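Local atomic coordinates of gamma-hexachlorocyclohexane dehydrochlorinase (Sphingomonas paucimobilis, PDB entry 3A76), a protein that catalyses two successive dehydrochlorinations of the pesticide lindane (gamma-hexachlorocyclohexane), giving a tetrachlorocyclohexadiene by way of gamma-pentachlorocyclohexene. Residues Trp62-Tyr70 against Ala76-Met87. Residues are numbered along the deposited sequence; the frame is centred on the assembly and turned at random.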
loop_
_atom_site.group_PDB
_atom_site.type_symbol
_atom_site.label_atom_id
_atom_site.label_comp_id
_atom_site.label_asym_id
_atom_site.label_seq_id
_atom_site.Cartn_x
_atom_site.Cartn_y
_atom_site.Cartn_z
ATOM N N TRP B 62 -21.644 -7.505 3.479
ATOM C CA TRP B 62 -20.603 -7.336 2.470
ATOM C C TRP B 62 -21.222 -7.217 1.087
ATOM O O TRP B 62 -21.795 -8.161 0.564
ATOM C CB TRP B 62 -19.572 -8.482 2.562
ATOM C CG TRP B 62 -18.390 -8.426 1.592
ATOM C CD1 TRP B 62 -17.924 -7.336 0.908
ATOM C CD2 TRP B 62 -17.517 -9.518 1.240
ATOM N NE1 TRP B 62 -16.840 -7.684 0.146
ATOM C CE2 TRP B 62 -16.566 -9.015 0.330
ATOM C CE3 TRP B 62 -17.448 -10.870 1.612
ATOM C CZ2 TRP B 62 -15.562 -9.820 -0.231
ATOM C CZ3 TRP B 62 -16.450 -11.671 1.059
ATOM C CH2 TRP B 62 -15.522 -11.140 0.145
ATOM N N THR B 63 -21.099 -6.032 0.504
ATOM C CA THR B 63 -21.620 -5.777 -0.822
ATOM C C THR B 63 -20.469 -5.521 -1.790
ATOM O O THR B 63 -19.500 -4.829 -1.463
ATOM C CB THR B 63 -22.576 -4.561 -0.826
ATOM O OG1 THR B 63 -23.666 -4.792 0.082
ATOM C CG2 THR B 63 -23.121 -4.308 -2.212
ATOM N N ILE B 64 -20.586 -6.107 -2.974
ATOM C CA ILE B 64 -19.741 -5.760 -4.092
ATOM C C ILE B 64 -20.688 -5.363 -5.219
ATOM O O ILE B 64 -21.490 -6.182 -5.700
ATOM C CB ILE B 64 -18.796 -6.928 -4.494
ATOM C CG1 ILE B 64 -17.788 -7.231 -3.364
ATOM C CG2 ILE B 64 -18.075 -6.601 -5.801
ATOM C CD1 ILE B 64 -16.956 -8.544 -3.543
ATOM N N GLU B 65 -20.620 -4.096 -5.619
ATOM C CA GLU B 65 -21.453 -3.606 -6.707
ATOM C C GLU B 65 -21.254 -4.453 -7.956
ATOM O O GLU B 65 -20.123 -4.727 -8.346
ATOM C CB GLU B 65 -21.161 -2.138 -6.999
ATOM C CG GLU B 65 -21.836 -1.181 -6.056
ATOM C CD GLU B 65 -21.305 0.242 -6.176
ATOM O OE1 GLU B 65 -20.810 0.756 -5.155
ATOM O OE2 GLU B 65 -21.366 0.839 -7.279
ATOM N N GLY B 66 -22.358 -4.880 -8.567
ATOM C CA GLY B 66 -22.308 -5.729 -9.749
ATOM C C GLY B 66 -22.189 -7.203 -9.416
ATOM O O GLY B 66 -22.208 -8.043 -10.322
ATOM N N ILE B 67 -22.065 -7.519 -8.126
ATOM C CA ILE B 67 -21.902 -8.900 -7.648
ATOM C C ILE B 67 -22.978 -9.301 -6.633
ATOM O O ILE B 67 -23.507 -10.416 -6.676
ATOM C CB ILE B 67 -20.487 -9.133 -7.020
ATOM C CG1 ILE B 67 -19.391 -9.066 -8.091
ATOM C CG2 ILE B 67 -20.423 -10.448 -6.211
ATOM C CD1 ILE B 67 -19.632 -9.923 -9.295
ATOM N N GLY B 68 -23.286 -8.401 -5.708
ATOM C CA GLY B 68 -24.342 -8.660 -4.756
ATOM C C GLY B 68 -23.960 -8.367 -3.336
ATOM O O GLY B 68 -22.846 -7.934 -3.070
ATOM N N THR B 69 -24.910 -8.607 -2.433
ATOM C CA THR B 69 -24.748 -8.347 -1.003
ATOM C C THR B 69 -24.856 -9.657 -0.269
ATOM O O THR B 69 -25.759 -10.447 -0.531
ATOM C CB THR B 69 -25.826 -7.378 -0.455
ATOM O OG1 THR B 69 -25.775 -6.140 -1.174
ATOM C CG2 THR B 69 -25.615 -7.106 1.025
ATOM N N TYR B 70 -23.927 -9.870 0.657
ATOM C CA TYR B 70 -23.824 -11.116 1.408
ATOM C C TYR B 70 -23.744 -10.762 2.881
ATOM O O TYR B 70 -23.274 -9.683 3.235
ATOM C CB TYR B 70 -22.599 -11.912 0.937
ATOM C CG TYR B 70 -22.740 -12.483 -0.477
ATOM C CD1 TYR B 70 -22.685 -11.660 -1.605
ATOM C CD2 TYR B 70 -22.918 -13.860 -0.682
ATOM C CE1 TYR B 70 -22.822 -12.190 -2.897
ATOM C CE2 TYR B 70 -23.048 -14.399 -1.978
ATOM C CZ TYR B 70 -22.989 -13.560 -3.073
ATOM O OH TYR B 70 -23.126 -14.086 -4.343
ATOM N N ALA B 76 -20.021 -14.388 3.595
ATOM C CA ALA B 76 -18.635 -14.205 3.128
ATOM C C ALA B 76 -18.074 -15.480 2.467
ATOM O O ALA B 76 -17.600 -15.433 1.325
ATOM C CB ALA B 76 -17.738 -13.745 4.297
ATOM N N LEU B 77 -18.177 -16.619 3.165
ATOM C CA LEU B 77 -17.759 -17.919 2.618
ATOM C C LEU B 77 -18.550 -18.313 1.376
ATOM O O LEU B 77 -18.019 -18.918 0.454
ATOM C CB LEU B 77 -17.862 -19.032 3.663
ATOM C CG LEU B 77 -16.802 -19.291 4.738
ATOM C CD1 LEU B 77 -15.522 -18.496 4.514
ATOM C CD2 LEU B 77 -17.370 -18.996 6.092
ATOM N N ASP B 78 -19.824 -17.956 1.373
ATOM C CA ASP B 78 -20.709 -18.182 0.242
ATOM C C ASP B 78 -20.205 -17.426 -1.015
ATOM O O ASP B 78 -20.029 -18.018 -2.081
ATOM C CB ASP B 78 -22.130 -17.785 0.694
ATOM C CG ASP B 78 -23.178 -17.857 -0.407
ATOM O OD1 ASP B 78 -24.298 -17.395 -0.103
ATOM O OD2 ASP B 78 -22.920 -18.344 -1.533
ATOM N N LEU B 79 -19.948 -16.127 -0.869
ATOM C CA LEU B 79 -19.356 -15.306 -1.938
ATOM C C LEU B 79 -17.968 -15.817 -2.407
ATOM O O LEU B 79 -17.751 -16.037 -3.595
ATOM C CB LEU B 79 -19.296 -13.833 -1.482
ATOM C CG LEU B 79 -18.616 -12.723 -2.301
ATOM C CD1 LEU B 79 -19.149 -12.670 -3.698
ATOM C CD2 LEU B 79 -18.830 -11.373 -1.625
ATOM N N ALA B 80 -17.049 -16.012 -1.465
ATOM C CA ALA B 80 -15.730 -16.557 -1.765
ATOM C C ALA B 80 -15.806 -17.851 -2.567
ATOM O O ALA B 80 -15.376 -17.888 -3.713
ATOM C CB ALA B 80 -14.948 -16.761 -0.491
ATOM N N ASN B 81 -16.394 -18.895 -1.977
ATOM C CA ASN B 81 -16.458 -20.231 -2.588
ATOM C C ASN B 81 -17.212 -20.323 -3.899
ATOM O O ASN B 81 -16.846 -21.120 -4.754
ATOM C CB ASN B 81 -17.045 -21.248 -1.610
ATOM C CG ASN B 81 -16.070 -21.655 -0.537
ATOM O OD1 ASN B 81 -15.092 -22.353 -0.801
ATOM N ND2 ASN B 81 -16.331 -21.228 0.690
ATOM N N ASN B 82 -18.266 -19.526 -4.065
ATOM C CA ASN B 82 -19.155 -19.704 -5.224
ATOM C C ASN B 82 -18.987 -18.657 -6.314
ATOM O O ASN B 82 -19.456 -18.850 -7.448
ATOM C CB ASN B 82 -20.628 -19.803 -4.788
ATOM C CG ASN B 82 -20.889 -20.981 -3.836
ATOM O OD1 ASN B 82 -20.431 -22.107 -4.070
ATOM N ND2 ASN B 82 -21.626 -20.716 -2.759
ATOM N N VAL B 83 -18.332 -17.548 -5.969
ATOM C CA VAL B 83 -18.123 -16.441 -6.913
ATOM C C VAL B 83 -16.639 -16.063 -7.043
ATOM O O VAL B 83 -16.070 -16.193 -8.120
ATOM C CB VAL B 83 -18.979 -15.177 -6.560
ATOM C CG1 VAL B 83 -18.914 -14.135 -7.679
ATOM C CG2 VAL B 83 -20.426 -15.556 -6.294
ATOM N N LEU B 84 -16.019 -15.599 -5.959
ATOM C CA LEU B 84 -14.667 -15.021 -6.064
ATOM C C LEU B 84 -13.616 -16.045 -6.468
ATOM O O LEU B 84 -12.937 -15.863 -7.484
ATOM C CB LEU B 84 -14.251 -14.267 -4.792
ATOM C CG LEU B 84 -15.090 -13.026 -4.422
ATOM C CD1 LEU B 84 -14.493 -12.319 -3.209
ATOM C CD2 LEU B 84 -15.273 -12.065 -5.596
ATOM N N TRP B 85 -13.509 -17.132 -5.703
ATOM C CA TRP B 85 -12.517 -18.148 -6.004
ATOM C C TRP B 85 -12.721 -18.798 -7.367
ATOM O O TRP B 85 -11.783 -18.842 -8.148
ATOM C CB TRP B 85 -12.287 -19.098 -4.816
ATOM C CG TRP B 85 -11.809 -18.330 -3.595
ATOM C CD1 TRP B 85 -11.064 -17.185 -3.600
ATOM C CD2 TRP B 85 -12.049 -18.637 -2.213
ATOM N NE1 TRP B 85 -10.818 -16.765 -2.314
ATOM C CE2 TRP B 85 -11.411 -17.635 -1.442
ATOM C CE3 TRP B 85 -12.736 -19.662 -1.547
ATOM C CZ2 TRP B 85 -11.443 -17.625 -0.043
ATOM C CZ3 TRP B 85 -12.757 -19.653 -0.141
ATOM C CH2 TRP B 85 -12.116 -18.640 0.586
ATOM N N PRO B 86 -13.948 -19.244 -7.703
ATOM C CA PRO B 86 -14.145 -19.758 -9.073
ATOM C C PRO B 86 -13.890 -18.760 -10.205
ATOM O O PRO B 86 -13.579 -19.179 -11.308
ATOM C CB PRO B 86 -15.617 -20.200 -9.091
ATOM C CG PRO B 86 -15.995 -20.357 -7.659
ATOM C CD PRO B 86 -15.176 -19.356 -6.895
ATOM N N MET B 87 -14.014 -17.463 -9.935
ATOM C CA MET B 87 -13.833 -16.406 -10.951
ATOM C C MET B 87 -12.385 -16.252 -11.452
ATOM O O MET B 87 -12.149 -15.924 -12.621
ATOM C CB MET B 87 -14.336 -15.067 -10.387
ATOM C CG MET B 87 -14.399 -13.924 -11.388
ATOM S SD MET B 87 -15.102 -12.404 -10.690
ATOM C CE MET B 87 -16.857 -12.735 -10.889
#
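Leu79 reaches from the helix in between two aromatic rings of the hairpin, Trp62 and Tyr70, and makes a CH-pi contact with each. Its CD2 lies over one face of the indole, 3.4 Å from the centroid of the Trp62 six-membered ring and 7° off the normal. Nearer the backbone, Leu79 CB sits over the middle of the phenol ring, 3.7 Å from the Tyr70 centroid. With Leu79 CG anti to the backbone N (chi1 174°), the two methyls are carried over the CD1/CE1 side of the tyrosine ring, where Leu79 CD1 also packs on Ile67 CG2 at 3.6 Å and Leu79 CD2 on Ile64 CD1.

Other apolar contacts flank this leucine. Ala76 borders the indole edge, while Leu84 CD1 approaches Trp62 CH2 obliquely at 3.7 Å. Farther along the helix, Met87 CE comes near Ile67 CD1.

The polar element is slight: Val83 CG2 makes a van der Waals contact with the phenol oxygen, Tyr70 OH, at 3.6 Å. Asp78 stands at the Tyr70 ring edge, its carboxylate turned 79° from the ring plane, and Asn82 ND2 donates to Asp78 OD2 at 3.0 Å. No hydrogen bond joins hairpin to helix.

Within the hairpin, Ile67 and Gly68 face Ile64 as a classic beta bulge. This SnoaL-like domain thus packs helix 72-87 against its edge hairpin, with spermidine touching Ile64 and the Leu84 side chain about 6 Å from that of His93, the inferred proton acceptor.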